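Local coordinates for diguanylate cyclase/phosphodiesterase (Caldicellulosiruptor saccharolyticus, PDB 3MTK), which probably acts as a cyclic-guanylate-specific phosphodiesterase, the present chain being the GGDEF domain of that longer protein, at residues F8-T13 and A80-F85; E43-E48 and E154-Y159; N122-A127 and I149-E154. All coordinates share one frame; numbering follows the deposited sequence.

How the contacts relate
From the N terminus, the loop F8-T13 comes first. Contact 1 closes when the chain returns at strand 79-84, an outermost strand of the main sheet. Contact 2 opens inside that span, at the end of strand 37-44, and closes at E154-Y159, so contacts 1 and 2 cross. They also touch, where F85 packs on L47. Contact 3 comes after contact 1 in series and is nested inside contact 2. It sets helix 137-154 on strand 123-129. Contacts 2 and 3 share E154 and lie side by side, their centres about 6 Å apart. Together the three tie the N-terminal loop, the sheet and its last long helix into one domain.

Contact 1. Residues F8-T13 and A80-F85; sequences FYDELT and AFKIGF
D10 and T13 lie against the first carbons of the K82 side chain. All three residues point their CB atoms toward the opposite segment. The D10 carboxylate lies across the lysine chain at its CG. D10 CG and K82 CG are 3.5 Å apart, and D10 OD2 reaches the same K82 CG at 3.5 Å. T13 meets the lysine one carbon earlier. Its methyl CG2 sits 3.5 Å from K82 CB, and the T13 chain also runs obliquely to the lysine. D10 CB lies near K82 CB too, so both loop residues touch that carbon.

The lysine CG stands anti to the backbone N (chi1 179°), and the chain then bends at chi2 (71°). K82 NZ makes a weak hydrogen bond to F85 O (3.2 Å), but the end of the chain is not firmly placed. The D10 carboxylate is close by but not in a salt bridge, with D10 OD2 and K82 NZ 4.3 Å apart. One water links the segments. It donates to D10 OD2 at 3.1 Å and to K82 O at 2.8 Å.

Within the loop, D10 OD1 accepts from T13 N, an Asx motif, although the position of OD1 is not certain. The DELT of this loop begins the DxLTxLxN motif known from GGDEF domains. The other segment ends at the turn that corresponds to the GGDEF signature, here in the altered form GFDRF. I83 and G84 face R87 in a classic beta bulge there. I63 of helix 56-74 packs on both L12 and K82.

The lysine thus offers the loop mainly its aliphatic carbons. The opposite charges probably attract at a distance, while the polar link between the segments runs through the water.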
# COMPACT_ATOMS: atom_id res chain seq x y z
N PHE A 8 9.33 -14.45 -2.99
CA PHE A 8 8.18 -13.94 -2.26
C PHE A 8 8.30 -12.65 -1.48
O PHE A 8 7.29 -12.06 -1.13
CB PHE A 8 7.67 -15.03 -1.34
CG PHE A 8 7.23 -16.26 -2.06
CD1 PHE A 8 6.13 -16.22 -2.91
CD2 PHE A 8 7.94 -17.46 -1.92
CE1 PHE A 8 5.74 -17.35 -3.62
CE2 PHE A 8 7.56 -18.60 -2.62
CZ PHE A 8 6.46 -18.55 -3.47
N TYR A 9 9.52 -12.21 -1.20
CA TYR A 9 9.69 -11.00 -0.42
C TYR A 9 10.48 -9.90 -1.13
O TYR A 9 11.16 -10.15 -2.13
CB TYR A 9 10.36 -11.34 0.91
CG TYR A 9 9.58 -12.35 1.71
CD1 TYR A 9 8.58 -11.95 2.60
CD2 TYR A 9 9.81 -13.71 1.56
CE1 TYR A 9 7.83 -12.88 3.31
CE2 TYR A 9 9.08 -14.65 2.26
CZ TYR A 9 8.09 -14.23 3.14
OH TYR A 9 7.38 -15.18 3.83
N ASP A 10 10.39 -8.70 -0.58
CA ASP A 10 11.07 -7.55 -1.14
C ASP A 10 12.43 -7.35 -0.47
O ASP A 10 12.52 -7.19 0.75
CB ASP A 10 10.20 -6.31 -1.00
CG ASP A 10 10.84 -5.07 -1.60
OD1 ASP A 10 11.45 -4.29 -0.86
OD2 ASP A 10 10.73 -4.90 -2.84
N GLU A 11 13.48 -7.37 -1.28
CA GLU A 11 14.85 -7.21 -0.80
C GLU A 11 15.01 -6.10 0.24
O GLU A 11 15.28 -6.36 1.41
CB GLU A 11 15.75 -6.91 -2.00
CG GLU A 11 17.18 -6.54 -1.65
CD GLU A 11 17.89 -7.64 -0.89
OE1 GLU A 11 18.19 -8.69 -1.51
OE2 GLU A 11 18.16 -7.46 0.31
N LEU A 12 14.84 -4.86 -0.21
CA LEU A 12 14.99 -3.68 0.64
C LEU A 12 14.07 -3.59 1.85
O LEU A 12 14.50 -3.21 2.94
CB LEU A 12 14.81 -2.41 -0.19
CG LEU A 12 15.06 -1.10 0.58
CD1 LEU A 12 16.56 -0.81 0.57
CD2 LEU A 12 14.30 0.06 -0.07
N THR A 13 12.80 -3.91 1.65
CA THR A 13 11.85 -3.78 2.74
C THR A 13 11.65 -5.01 3.61
O THR A 13 11.38 -4.89 4.81
CB THR A 13 10.48 -3.33 2.20
OG1 THR A 13 9.65 -2.93 3.29
CG2 THR A 13 9.79 -4.47 1.51
N ALA A 80 0.76 -6.46 5.00
CA ALA A 80 1.34 -5.36 4.25
C ALA A 80 2.34 -5.92 3.25
O ALA A 80 3.14 -6.80 3.59
CB ALA A 80 2.03 -4.39 5.20
N PHE A 81 2.31 -5.41 2.02
CA PHE A 81 3.22 -5.89 0.97
C PHE A 81 3.88 -4.76 0.19
O PHE A 81 3.36 -3.65 0.12
CB PHE A 81 2.46 -6.76 -0.03
CG PHE A 81 1.51 -7.73 0.60
CD1 PHE A 81 0.27 -7.30 1.07
CD2 PHE A 81 1.85 -9.06 0.76
CE1 PHE A 81 -0.61 -8.18 1.68
CE2 PHE A 81 0.98 -9.96 1.37
CZ PHE A 81 -0.26 -9.52 1.84
N LYS A 82 5.03 -5.07 -0.40
CA LYS A 82 5.74 -4.10 -1.24
C LYS A 82 5.64 -4.69 -2.63
O LYS A 82 6.32 -5.67 -2.95
CB LYS A 82 7.20 -3.97 -0.83
CG LYS A 82 7.99 -2.99 -1.70
CD LYS A 82 7.58 -1.54 -1.44
CE LYS A 82 8.22 -0.56 -2.42
NZ LYS A 82 9.70 -0.70 -2.56
N ILE A 83 4.80 -4.10 -3.48
CA ILE A 83 4.58 -4.62 -4.81
C ILE A 83 5.15 -3.82 -5.98
O ILE A 83 5.08 -4.25 -7.12
CB ILE A 83 3.08 -4.82 -5.06
CG1 ILE A 83 2.34 -3.49 -4.88
CG2 ILE A 83 2.53 -5.84 -4.07
CD1 ILE A 83 0.85 -3.60 -5.07
N GLY A 84 5.71 -2.66 -5.68
CA GLY A 84 6.28 -1.84 -6.74
C GLY A 84 7.32 -0.93 -6.12
O GLY A 84 7.36 -0.78 -4.91
N PHE A 85 8.17 -0.35 -6.96
CA PHE A 85 9.22 0.54 -6.49
C PHE A 85 8.66 1.59 -5.53
O PHE A 85 9.25 1.87 -4.49
CB PHE A 85 9.86 1.24 -7.69
CG PHE A 85 10.47 2.57 -7.37
CD1 PHE A 85 11.62 2.64 -6.58
CD2 PHE A 85 9.88 3.74 -7.82
CE1 PHE A 85 12.17 3.88 -6.24
CE2 PHE A 85 10.42 4.98 -7.49
CZ PHE A 85 11.57 5.05 -6.70
O HOH W 1 8.47 -5.66 -4.77

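Contact 2. Residues E43-E48 and E154-Y159; sequences EVRDLE and EGLNEY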
# COMPACT_ATOMS: atom_id res chain seq x y z
N GLU A 43 0.40 4.54 -3.01
CA GLU A 43 1.50 4.96 -3.86
C GLU A 43 2.24 6.15 -3.26
O GLU A 43 1.63 7.14 -2.85
CB GLU A 43 0.97 5.32 -5.26
CG GLU A 43 2.07 5.69 -6.24
CD GLU A 43 1.56 5.93 -7.65
OE1 GLU A 43 0.54 5.32 -8.02
OE2 GLU A 43 2.19 6.72 -8.38
N VAL A 44 3.56 6.05 -3.20
CA VAL A 44 4.38 7.13 -2.67
C VAL A 44 4.60 8.09 -3.84
O VAL A 44 5.20 7.71 -4.85
CB VAL A 44 5.75 6.62 -2.19
CG1 VAL A 44 6.46 7.71 -1.44
CG2 VAL A 44 5.56 5.40 -1.30
N ARG A 45 4.11 9.31 -3.73
CA ARG A 45 4.25 10.26 -4.84
C ARG A 45 5.63 10.88 -5.04
O ARG A 45 6.41 11.04 -4.09
CB ARG A 45 3.22 11.39 -4.71
CG ARG A 45 1.77 10.92 -4.62
CD ARG A 45 1.40 10.01 -5.77
NE ARG A 45 1.69 10.61 -7.07
CZ ARG A 45 0.94 11.54 -7.65
NH1 ARG A 45 -0.17 11.99 -7.07
NH2 ARG A 45 1.29 12.03 -8.83
N ASP A 46 5.93 11.20 -6.29
CA ASP A 46 7.18 11.84 -6.69
C ASP A 46 8.46 11.30 -6.07
O ASP A 46 9.36 12.05 -5.72
CB ASP A 46 7.06 13.33 -6.42
CG ASP A 46 5.78 13.90 -7.01
OD1 ASP A 46 5.58 13.77 -8.24
OD2 ASP A 46 4.96 14.46 -6.24
N LEU A 47 8.53 9.97 -5.97
CA LEU A 47 9.68 9.28 -5.42
C LEU A 47 10.92 9.46 -6.32
O LEU A 47 12.04 9.37 -5.83
CB LEU A 47 9.33 7.80 -5.25
CG LEU A 47 10.07 6.89 -4.26
CD1 LEU A 47 10.05 7.47 -2.88
CD2 LEU A 47 9.38 5.54 -4.27
N GLU A 48 10.71 9.71 -7.61
CA GLU A 48 11.83 9.91 -8.54
C GLU A 48 12.51 11.24 -8.27
O GLU A 48 13.74 11.33 -8.23
CB GLU A 48 11.37 9.90 -10.01
CG GLU A 48 10.84 8.56 -10.52
CD GLU A 48 10.61 8.54 -12.04
OE1 GLU A 48 10.00 9.50 -12.57
OE2 GLU A 48 11.04 7.55 -12.69
N GLU A 154 -7.70 13.11 -8.91
CA GLU A 154 -8.36 13.92 -7.90
C GLU A 154 -7.34 14.83 -7.21
O GLU A 154 -7.67 15.92 -6.74
CB GLU A 154 -9.02 13.01 -6.87
CG GLU A 154 -10.28 13.58 -6.27
CD GLU A 154 -11.42 13.61 -7.26
OE1 GLU A 154 -11.84 12.53 -7.72
OE2 GLU A 154 -11.89 14.72 -7.59
N GLY A 155 -6.09 14.37 -7.14
CA GLY A 155 -5.05 15.17 -6.51
C GLY A 155 -4.22 14.39 -5.52
O GLY A 155 -4.48 13.22 -5.25
N LEU A 156 -3.18 15.04 -4.99
CA LEU A 156 -2.31 14.41 -4.01
C LEU A 156 -3.05 14.11 -2.72
O LEU A 156 -3.95 14.83 -2.33
CB LEU A 156 -1.12 15.31 -3.69
CG LEU A 156 -0.07 15.60 -4.76
CD1 LEU A 156 0.94 16.60 -4.20
CD2 LEU A 156 0.65 14.32 -5.18
N ASN A 157 -2.65 13.03 -2.06
CA ASN A 157 -3.23 12.64 -0.78
C ASN A 157 -4.74 12.43 -0.82
O ASN A 157 -5.45 12.78 0.13
CB ASN A 157 -2.87 13.68 0.26
CG ASN A 157 -1.38 13.93 0.34
OD1 ASN A 157 -0.94 15.08 0.36
ND2 ASN A 157 -0.60 12.85 0.38
N GLU A 158 -5.23 11.88 -1.91
CA GLU A 158 -6.65 11.63 -2.04
C GLU A 158 -6.76 10.11 -2.19
O GLU A 158 -5.81 9.45 -2.60
CB GLU A 158 -7.20 12.36 -3.27
CG GLU A 158 -8.49 13.14 -3.04
CD GLU A 158 -8.28 14.51 -2.39
OE1 GLU A 158 -7.59 15.36 -2.99
OE2 GLU A 158 -8.81 14.74 -1.29
N TYR A 159 -7.92 9.55 -1.83
CA TYR A 159 -8.12 8.11 -1.94
C TYR A 159 -9.48 7.77 -2.52
O TYR A 159 -10.43 8.55 -2.39
CB TYR A 159 -8.00 7.45 -0.56
CG TYR A 159 -9.10 7.84 0.41
CD1 TYR A 159 -8.95 8.94 1.26
CD2 TYR A 159 -10.27 7.09 0.50
CE1 TYR A 159 -9.95 9.29 2.17
CE2 TYR A 159 -11.27 7.42 1.41
CZ TYR A 159 -11.10 8.52 2.25
OH TYR A 159 -12.08 8.84 3.16
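R45 and L156 meet in a loop-to-loop contact at one end of the central sheet of the GGDEF domain. One loop joins strand 37-44 to helix 47-54. The other joins helix 137-154 to strand 159-163.

The contact itself is van der Waals packing. R45 curls back, with chi1, chi2 and chi3 all near -55°, and the L156 methyl CD2 sits in the bend. CD2 lies over one face of the guanidinium. It also touches the aliphatic part of the arginine, with R45 CG and L156 CD2 3.6 Å apart. D46 stands at the margin, its OD2 4.4 Å from L156 CD2.

The polar links of both loops go to neighbouring parts of the chain. R45 and N157 make backbone hydrogen bonds to N122 and F123, at the start of strand 123-129. That strand lies between strands 37-44 and 159-163 in the sheet.

Backbone shape matters at G155, the first residue past the helix, which has positive phi (132°). A side chain there would press on the preceding carbonyl.

Packing is tight at the guanidinium: L156 CD2 comes within 3.1 Å of R45 NH1 and 3.7 Å of R45 CZ.

Contact 3. Residues N122-A127 and I149-E154; sequences NFNIGA and IKAKEE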
# COMPACT_ATOMS: atom_id res chain seq x y z
N ASN A 122 4.21 12.70 -0.18
CA ASN A 122 2.79 12.64 -0.49
C ASN A 122 2.44 11.24 -0.95
O ASN A 122 3.31 10.49 -1.38
CB ASN A 122 2.45 13.63 -1.58
CG ASN A 122 2.46 15.04 -1.07
OD1 ASN A 122 2.73 15.99 -1.81
ND2 ASN A 122 2.16 15.20 0.21
N PHE A 123 1.16 10.90 -0.83
CA PHE A 123 0.67 9.58 -1.21
C PHE A 123 -0.67 9.68 -1.91
O PHE A 123 -1.24 10.76 -2.05
CB PHE A 123 0.47 8.69 0.02
CG PHE A 123 1.69 8.55 0.91
CD1 PHE A 123 2.07 9.58 1.77
CD2 PHE A 123 2.43 7.38 0.91
CE1 PHE A 123 3.17 9.44 2.61
CE2 PHE A 123 3.54 7.24 1.74
CZ PHE A 123 3.91 8.27 2.59
N ASN A 124 -1.17 8.52 -2.32
CA ASN A 124 -2.48 8.37 -2.93
C ASN A 124 -2.87 6.93 -2.62
O ASN A 124 -2.01 6.04 -2.52
CB ASN A 124 -2.45 8.63 -4.43
CG ASN A 124 -2.83 10.07 -4.76
OD1 ASN A 124 -3.99 10.49 -4.55
ND2 ASN A 124 -1.87 10.84 -5.25
N ILE A 125 -4.17 6.71 -2.42
CA ILE A 125 -4.64 5.40 -2.06
C ILE A 125 -5.83 4.91 -2.87
O ILE A 125 -6.81 5.63 -3.05
CB ILE A 125 -5.00 5.36 -0.56
CG1 ILE A 125 -3.71 5.33 0.27
CG2 ILE A 125 -5.87 4.16 -0.24
CD1 ILE A 125 -3.94 5.38 1.78
N GLY A 126 -5.71 3.68 -3.36
CA GLY A 126 -6.78 3.07 -4.12
C GLY A 126 -7.16 1.82 -3.34
O GLY A 126 -6.29 1.04 -2.96
N ALA A 127 -8.45 1.64 -3.08
CA ALA A 127 -8.89 0.47 -2.32
C ALA A 127 -10.06 -0.26 -2.98
O ALA A 127 -10.82 0.32 -3.74
CB ALA A 127 -9.27 0.89 -0.90
N ILE A 149 -5.58 5.29 -9.78
CA ILE A 149 -5.54 6.22 -10.90
C ILE A 149 -6.57 7.34 -10.66
O ILE A 149 -6.26 8.52 -10.76
CB ILE A 149 -5.85 5.49 -12.23
CG1 ILE A 149 -4.78 4.42 -12.48
CG2 ILE A 149 -5.89 6.48 -13.39
CD1 ILE A 149 -5.05 3.53 -13.69
N LYS A 150 -7.79 6.95 -10.33
CA LYS A 150 -8.85 7.93 -10.09
C LYS A 150 -8.48 8.88 -8.95
O LYS A 150 -8.86 10.05 -8.96
CB LYS A 150 -10.16 7.21 -9.73
CG LYS A 150 -10.63 6.20 -10.76
CD LYS A 150 -11.05 6.86 -12.07
CE LYS A 150 -11.62 5.85 -13.06
NZ LYS A 150 -11.96 6.45 -14.39
N ALA A 151 -7.73 8.36 -7.98
CA ALA A 151 -7.33 9.15 -6.83
C ALA A 151 -6.28 10.19 -7.20
O ALA A 151 -6.31 11.31 -6.69
CB ALA A 151 -6.81 8.24 -5.71
N LYS A 152 -5.36 9.82 -8.07
CA LYS A 152 -4.31 10.76 -8.46
C LYS A 152 -4.86 11.88 -9.34
O LYS A 152 -4.34 13.00 -9.31
CB LYS A 152 -3.17 10.02 -9.14
CG LYS A 152 -2.47 9.02 -8.22
CD LYS A 152 -1.16 8.50 -8.81
CE LYS A 152 -1.38 7.72 -10.09
NZ LYS A 152 -0.11 7.18 -10.64
N GLU A 153 -5.91 11.60 -10.10
CA GLU A 153 -6.52 12.62 -10.94
C GLU A 153 -7.15 13.63 -10.00
O GLU A 153 -7.16 14.84 -10.25
CB GLU A 153 -7.64 12.04 -11.81
CG GLU A 153 -7.34 10.74 -12.50
CD GLU A 153 -8.49 10.32 -13.41
OE1 GLU A 153 -9.66 10.41 -12.98
OE2 GLU A 153 -8.22 9.88 -14.55
N GLU A 154 -7.70 13.11 -8.91
CA GLU A 154 -8.36 13.92 -7.90
C GLU A 154 -7.34 14.83 -7.21
O GLU A 154 -7.67 15.92 -6.74
CB GLU A 154 -9.02 13.01 -6.87
CG GLU A 154 -10.28 13.58 -6.27
CD GLU A 154 -11.42 13.61 -7.26
OE1 GLU A 154 -11.84 12.53 -7.72
OE2 GLU A 154 -11.89 14.72 -7.59
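A151 and K152 are the helix residues that meet strand 123-127, chiefly at N124 and I125. I149 and K150 come first; their carbonyls accept from E153 N and E154 N. A151 turns its methyl toward the strand. A151 CB rests 3.7 Å from I125 O, a close fit that a small residue permits. K152 follows. Its CG packs beside the N124 side chain, with K152 CG 3.6 Å from N124 CG, and the two chains run obliquely to each other. The lysine then bends at chi3 (-63°) and leads its amine away from the strand to a salt bridge with E43. With an alanine at N124, the flat group against K152 CG would be missing, which would probably leave a gap there between strand and helix.

The axes approach to 7.2 Å at 143°, so the helix runs roughly back along the strand. This is the helix of a beta-alpha-beta crossover between the parallel neighbours 123-129 and 159-163. A151 also touches V160 of the second strand. I125 points away, and its side chain touches I101 and M104 of helix 97-108, which packs against the other face of the sheet.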